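Hypothetical protein TTMA177 (Thermus thermophilus phage TMA, PDB 2ZDJ) is of unknown function but adopts a cystatin-like alpha-plus-beta fold, with a single helix accompanying an antiparallel sheet. Local coordinates at residues Met1-Phe10 with Pro59-Arg67. Sequence-based numbering, arbitrary orientation.
Sequences MKMRKLVKDF and PYNFLEAYR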
HETATM    1  N   MSE A   1     -11.276 -12.811   0.796  1.00 24.64           N
HETATM    2  CA  MSE A   1     -10.077 -11.931   0.784  1.00 28.17           C
HETATM    3  C   MSE A   1     -10.458 -10.747   1.655  1.00 25.15           C
HETATM    4  O   MSE A   1     -11.565 -10.212   1.522  1.00 16.28           O
HETATM    5  CB  MSE A   1      -9.771 -11.483  -0.672  1.00 34.02           C
HETATM    6  CG  MSE A   1      -8.450 -10.718  -0.924  1.00 50.50           C
HETATM    7 SE   MSE A   1      -7.945 -10.430  -2.858  1.00 62.86          SE
HETATM    8  CE  MSE A   1      -7.185 -12.172  -3.210  1.00 60.14           C
ATOM      9  N   LYS A   2      -9.568 -10.371   2.573  1.00 22.92           N
ATOM     10  CA  LYS A   2      -9.796  -9.215   3.444  1.00 21.92           C
ATOM     11  C   LYS A   2      -9.395  -8.023   2.587  1.00 17.11           C
ATOM     12  O   LYS A   2      -8.266  -7.960   2.117  1.00 21.65           O
ATOM     13  CB  LYS A   2      -8.902  -9.288   4.693  1.00 27.04           C
ATOM     14  CG  LYS A   2      -9.390 -10.260   5.757  1.00 40.07           C
ATOM     15  CD  LYS A   2     -10.713  -9.781   6.341  1.00 47.63           C
ATOM     16  CE  LYS A   2     -11.284 -10.735   7.385  1.00 46.63           C
ATOM     17  NZ  LYS A   2     -12.572 -10.177   7.914  1.00 45.59           N
HETATM   18  N   MSE A   3     -10.308  -7.079   2.396  1.00 15.28           N
HETATM   19  CA  MSE A   3     -10.050  -5.918   1.537  1.00 21.68           C
HETATM   20  C   MSE A   3      -9.680  -4.639   2.284  1.00 20.26           C
HETATM   21  O   MSE A   3      -9.387  -3.608   1.678  1.00 17.64           O
HETATM   22  CB  MSE A   3     -11.287  -5.672   0.659  1.00 23.96           C
HETATM   23  CG  MSE A   3     -11.083  -5.891  -0.839  1.00 32.86           C
HETATM   24 SE   MSE A   3     -10.015  -7.426  -1.303  1.00 51.74          SE
HETATM   25  CE  MSE A   3     -11.421  -8.665  -1.782  1.00 58.07           C
ATOM     26  N   ARG A   4      -9.690  -4.708   3.605  1.00 16.13           N
ATOM     27  CA  ARG A   4      -9.377  -3.550   4.412  1.00 24.65           C
ATOM     28  C   ARG A   4      -8.563  -3.985   5.618  1.00 26.54           C
ATOM     29  O   ARG A   4      -8.824  -5.035   6.211  1.00 28.41           O
ATOM     30  CB  ARG A   4     -10.669  -2.867   4.866  1.00 28.04           C
ATOM     31  CG  ARG A   4     -10.593  -1.352   4.826  1.00 37.83           C
ATOM     32  CD  ARG A   4     -11.403  -0.737   3.696  1.00 29.95           C
ATOM     33  NE  ARG A   4     -11.092  -1.330   2.403  1.00 43.00           N
ATOM     34  CZ  ARG A   4     -11.634  -0.940   1.255  1.00 42.32           C
ATOM     35  NH1 ARG A   4     -11.296  -1.546   0.122  1.00 30.93           N
ATOM     36  NH2 ARG A   4     -12.509   0.061   1.242  1.00 46.46           N
ATOM     37  N   LYS A   5      -7.570  -3.191   5.985  1.00 20.35           N
ATOM     38  CA  LYS A   5      -6.763  -3.562   7.127  1.00 22.37           C
ATOM     39  C   LYS A   5      -6.135  -2.389   7.848  1.00 21.77           C
ATOM     40  O   LYS A   5      -5.645  -1.438   7.235  1.00 18.62           O
ATOM     41  CB  LYS A   5      -5.674  -4.558   6.718  1.00 19.84           C
ATOM     42  CG  LYS A   5      -4.856  -5.029   7.902  1.00 28.12           C
ATOM     43  CD  LYS A   5      -4.230  -6.394   7.683  1.00 40.01           C
ATOM     44  CE  LYS A   5      -3.081  -6.364   6.711  1.00 30.71           C
ATOM     45  NZ  LYS A   5      -2.538  -7.740   6.571  1.00 39.26           N
ATOM     46  N   LEU A   6      -6.161  -2.476   9.169  1.00 18.76           N
ATOM     47  CA  LEU A   6      -5.605  -1.445  10.009  1.00 22.87           C
ATOM     48  C   LEU A   6      -4.094  -1.441   9.867  1.00 22.80           C
ATOM     49  O   LEU A   6      -3.444  -2.496   9.881  1.00 18.77           O
ATOM     50  CB  LEU A   6      -5.981  -1.688  11.474  1.00 26.81           C
ATOM     51  CG  LEU A   6      -7.462  -1.700  11.865  1.00 28.31           C
ATOM     52  CD1 LEU A   6      -7.597  -2.086  13.353  1.00 27.66           C
ATOM     53  CD2 LEU A   6      -8.066  -0.337  11.614  1.00 22.19           C
ATOM     54  N   VAL A   7      -3.546  -0.244   9.722  1.00 22.57           N
ATOM     55  CA  VAL A   7      -2.109  -0.058   9.601  1.00 26.94           C
ATOM     56  C   VAL A   7      -1.380  -0.849  10.696  1.00 28.80           C
ATOM     57  O   VAL A   7      -0.499  -1.668  10.404  1.00 28.55           O
ATOM     58  CB  VAL A   7      -1.755   1.444   9.715  1.00 21.49           C
ATOM     59  CG1 VAL A   7      -0.270   1.627   9.939  1.00 27.53           C
ATOM     60  CG2 VAL A   7      -2.179   2.164   8.452  1.00 29.19           C
ATOM     61  N   LYS A   8      -1.763  -0.624  11.950  1.00 26.68           N
ATOM     62  CA  LYS A   8      -1.119  -1.309  13.066  1.00 30.81           C
ATOM     63  C   LYS A   8      -0.982  -2.807  12.807  1.00 32.06           C
ATOM     64  O   LYS A   8      -0.101  -3.457  13.362  1.00 33.08           O
ATOM     65  CB  LYS A   8      -1.896  -1.089  14.371  1.00 23.85           C
ATOM     66  CG  LYS A   8      -3.136  -1.955  14.523  1.00 35.00           C
ATOM     67  CD  LYS A   8      -3.718  -1.879  15.934  1.00 33.41           C
ATOM     68  CE  LYS A   8      -4.904  -2.827  16.093  1.00 43.09           C
ATOM     69  NZ  LYS A   8      -5.490  -2.815  17.464  1.00 49.83           N
ATOM     70  N   ASP A   9      -1.839  -3.362  11.956  1.00 32.99           N
ATOM     71  CA  ASP A   9      -1.760  -4.790  11.684  1.00 33.95           C
ATOM     72  C   ASP A   9      -0.829  -5.220  10.546  1.00 31.54           C
ATOM     73  O   ASP A   9      -0.736  -6.403  10.235  1.00 31.35           O
ATOM     74  CB  ASP A   9      -3.164  -5.364  11.491  1.00 35.79           C
ATOM     75  CG  ASP A   9      -3.971  -5.331  12.770  1.00 32.10           C
ATOM     76  OD1 ASP A   9      -3.381  -5.603  13.836  1.00 34.48           O
ATOM     77  OD2 ASP A   9      -5.183  -5.039  12.720  1.00 37.09           O
ATOM     78  N   PHE A  10      -0.132  -4.266   9.939  1.00 33.48           N
ATOM     79  CA  PHE A  10       0.823  -4.577   8.880  1.00 33.15           C
ATOM     80  C   PHE A  10       2.167  -4.923   9.523  1.00 35.55           C
ATOM     81  O   PHE A  10       2.854  -4.044  10.040  1.00 35.64           O
ATOM     82  CB  PHE A  10       0.994  -3.377   7.956  1.00 28.85           C
ATOM     83  CG  PHE A  10      -0.100  -3.237   6.950  1.00 30.52           C
ATOM     84  CD1 PHE A  10      -0.159  -4.087   5.853  1.00 23.65           C
ATOM     85  CD2 PHE A  10      -1.093  -2.279   7.110  1.00 31.92           C
ATOM     86  CE1 PHE A  10      -1.189  -3.981   4.930  1.00 22.76           C
ATOM     87  CE2 PHE A  10      -2.126  -2.170   6.190  1.00 30.34           C
ATOM     88  CZ  PHE A  10      -2.173  -3.021   5.099  1.00 25.85           C
ATOM     89  N   PRO A  59       1.585   7.465   8.134  1.00 33.18           N
ATOM     90  CA  PRO A  59       0.899   6.245   8.563  1.00 32.88           C
ATOM     91  C   PRO A  59       0.539   6.255  10.050  1.00 31.77           C
ATOM     92  O   PRO A  59       1.414   6.346  10.904  1.00 43.27           O
ATOM     93  CB  PRO A  59       1.912   5.160   8.226  1.00 34.53           C
ATOM     94  CG  PRO A  59       3.234   5.849   8.560  1.00 29.90           C
ATOM     95  CD  PRO A  59       3.034   7.238   7.964  1.00 31.30           C
ATOM     96  N   TYR A  60      -0.753   6.180  10.352  1.00 27.88           N
ATOM     97  CA  TYR A  60      -1.219   6.140  11.732  1.00 24.75           C
ATOM     98  C   TYR A  60      -1.771   4.743  11.941  1.00 23.26           C
ATOM     99  O   TYR A  60      -2.532   4.246  11.114  1.00 24.25           O
ATOM    100  CB  TYR A  60      -2.326   7.178  11.974  1.00 25.61           C
ATOM    101  CG  TYR A  60      -1.820   8.604  11.994  1.00 29.19           C
ATOM    102  CD1 TYR A  60      -1.255   9.151  13.149  1.00 25.71           C
ATOM    103  CD2 TYR A  60      -1.858   9.392  10.839  1.00 26.14           C
ATOM    104  CE1 TYR A  60      -0.744  10.443  13.150  1.00 27.16           C
ATOM    105  CE2 TYR A  60      -1.345  10.680  10.833  1.00 20.67           C
ATOM    106  CZ  TYR A  60      -0.791  11.198  11.984  1.00 27.12           C
ATOM    107  OH  TYR A  60      -0.264  12.467  11.961  1.00 32.66           O
ATOM    108  N   ASN A  61      -1.387   4.108  13.042  1.00 21.66           N
ATOM    109  CA  ASN A  61      -1.847   2.756  13.322  1.00 22.93           C
ATOM    110  C   ASN A  61      -3.347   2.587  13.218  1.00 24.68           C
ATOM    111  O   ASN A  61      -3.820   1.484  12.946  1.00 28.36           O
ATOM    112  CB  ASN A  61      -1.407   2.302  14.717  1.00 24.49           C
ATOM    113  CG  ASN A  61       0.053   1.920  14.769  1.00 28.76           C
ATOM    114  OD1 ASN A  61       0.657   1.577  13.748  1.00 28.43           O
ATOM    115  ND2 ASN A  61       0.628   1.961  15.960  1.00 22.40           N
ATOM    116  N   PHE A  62      -4.091   3.671  13.436  1.00 26.67           N
ATOM    117  CA  PHE A  62      -5.546   3.599  13.398  1.00 24.68           C
ATOM    118  C   PHE A  62      -6.178   3.788  12.027  1.00 21.67           C
ATOM    119  O   PHE A  62      -7.372   3.578  11.859  1.00 21.18           O
ATOM    120  CB  PHE A  62      -6.148   4.581  14.413  1.00 21.24           C
ATOM    121  CG  PHE A  62      -5.598   5.978  14.325  1.00 18.14           C
ATOM    122  CD1 PHE A  62      -5.999   6.840  13.304  1.00 19.06           C
ATOM    123  CD2 PHE A  62      -4.701   6.441  15.280  1.00 13.44           C
ATOM    124  CE1 PHE A  62      -5.513   8.147  13.233  1.00 21.81           C
ATOM    125  CE2 PHE A  62      -4.203   7.755  15.222  1.00 19.30           C
ATOM    126  CZ  PHE A  62      -4.611   8.609  14.195  1.00 17.37           C
ATOM    127  N   LEU A  63      -5.378   4.169  11.044  1.00 24.95           N
ATOM    128  CA  LEU A  63      -5.899   4.356   9.699  1.00 24.58           C
ATOM    129  C   LEU A  63      -6.265   3.018   9.086  1.00 23.52           C
ATOM    130  O   LEU A  63      -5.695   1.980   9.424  1.00 23.92           O
ATOM    131  CB  LEU A  63      -4.865   5.048   8.814  1.00 26.72           C
ATOM    132  CG  LEU A  63      -4.576   6.520   9.105  1.00 30.43           C
ATOM    133  CD1 LEU A  63      -3.589   7.058   8.068  1.00 30.48           C
ATOM    134  CD2 LEU A  63      -5.881   7.314   9.051  1.00 25.47           C
ATOM    135  N   GLU A  64      -7.227   3.043   8.178  1.00 23.41           N
ATOM    136  CA  GLU A  64      -7.653   1.828   7.525  1.00 20.72           C
ATOM    137  C   GLU A  64      -7.156   1.798   6.085  1.00 20.42           C
ATOM    138  O   GLU A  64      -7.533   2.628   5.264  1.00 24.33           O
ATOM    139  CB  GLU A  64      -9.167   1.727   7.551  1.00 22.78           C
ATOM    140  CG  GLU A  64      -9.660   0.335   7.268  1.00 37.97           C
ATOM    141  CD  GLU A  64     -11.172   0.222   7.329  1.00 42.21           C
ATOM    142  OE1 GLU A  64     -11.849   0.751   6.419  1.00 45.01           O
ATOM    143  OE2 GLU A  64     -11.675  -0.396   8.295  1.00 48.32           O
ATOM    144  N   ALA A  65      -6.307   0.828   5.790  1.00 15.18           N
ATOM    145  CA  ALA A  65      -5.741   0.673   4.456  1.00 13.69           C
ATOM    146  C   ALA A  65      -6.672  -0.137   3.583  1.00 17.77           C
ATOM    147  O   ALA A  65      -7.437  -0.977   4.075  1.00 21.24           O
ATOM    148  CB  ALA A  65      -4.366  -0.022   4.543  1.00 17.51           C
ATOM    149  N   TYR A  66      -6.615   0.127   2.282  1.00 19.13           N
ATOM    150  CA  TYR A  66      -7.445  -0.591   1.330  1.00 16.92           C
ATOM    151  C   TYR A  66      -6.559  -1.306   0.316  1.00 16.05           C
ATOM    152  O   TYR A  66      -5.597  -0.734  -0.178  1.00 16.24           O
ATOM    153  CB  TYR A  66      -8.425   0.367   0.634  1.00 18.83           C
ATOM    154  CG  TYR A  66      -7.840   1.695   0.190  1.00 25.15           C
ATOM    155  CD1 TYR A  66      -7.780   2.787   1.061  1.00 21.71           C
ATOM    156  CD2 TYR A  66      -7.392   1.871  -1.116  1.00 18.60           C
ATOM    157  CE1 TYR A  66      -7.292   4.036   0.627  1.00 18.96           C
ATOM    158  CE2 TYR A  66      -6.906   3.099  -1.555  1.00 29.29           C
ATOM    159  CZ  TYR A  66      -6.864   4.177  -0.687  1.00 30.15           C
ATOM    160  OH  TYR A  66      -6.426   5.390  -1.165  1.00 30.70           O
ATOM    161  N   ARG A  67      -6.882  -2.566   0.033  1.00 16.84           N
ATOM    162  CA  ARG A  67      -6.104  -3.390  -0.890  1.00 20.65           C
ATOM    163  C   ARG A  67      -6.325  -3.032  -2.361  1.00 19.83           C
ATOM    164  O   ARG A  67      -7.456  -2.985  -2.834  1.00 24.06           O
ATOM    165  CB  ARG A  67      -6.431  -4.870  -0.658  1.00 15.79           C
ATOM    166  CG  ARG A  67      -6.055  -5.776  -1.807  1.00 32.05           C
ATOM    167  CD  ARG A  67      -4.861  -6.661  -1.521  1.00 28.66           C
ATOM    168  NE  ARG A  67      -5.228  -7.881  -0.829  1.00 30.17           N
ATOM    169  CZ  ARG A  67      -4.645  -9.063  -1.025  1.00 35.78           C
ATOM    170  NH1 ARG A  67      -3.661  -9.201  -1.902  1.00 27.03           N
ATOM    171  NH2 ARG A  67      -5.046 -10.119  -0.332  1.00 35.97           N
TER
HETATM  172  O   HOH W   1      -6.314  -9.629   1.852  1.00 32.79           O
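Strand Arg4-Leu6 runs antiparallel to strand Glu64-Arg67, their axes 147° apart in direction and 4.4 Å at closest approach. Lys5 and Ala65 form the hydrogen-bonded pair, Lys5 N to Ala65 O at 2.9 Å and Ala65 N to Lys5 O at 2.8 Å, between the non-hydrogen-bonded pairs Arg4-Tyr66 and Leu6-Glu64. One backbone bond flanks them at each end, Arg67 N to Met3 O and Val7 N to Leu63 O. Past the strands, Lys8 N donates in plane to a lone pair of Asn61 O at 3.1 Å, joining the 3-10 segment to the type I turn Tyr60-Leu63. This pairing sets the N-terminal strand at the edge of the five-stranded antiparallel sheet of the cystatin-like fold, with Glu64-Arg67 between it and strand 47-54. Met3 O takes three donors, each more than 40° out of its carbonyl plane: Arg67 N on one side, and NE and NH1 of Arg4, gripping it side-on, on the other. Bends at chi2 (107°) and chi3 fold the Arg4 guanidinium back to this oxygen, with Tyr66 CB 3.3 Å above one face. On the other side of the sheet, Ala65 CB meets the Phe10 ring at its edge, 3.5 Å from CE2, and Phe10 stacks on Phe40. Met1 SE lies over one face of the Arg67 guanidinium; a water links Arg67 NH2 to Lys2 O, while NH1 forms a salt bridge with Lys69 OXT.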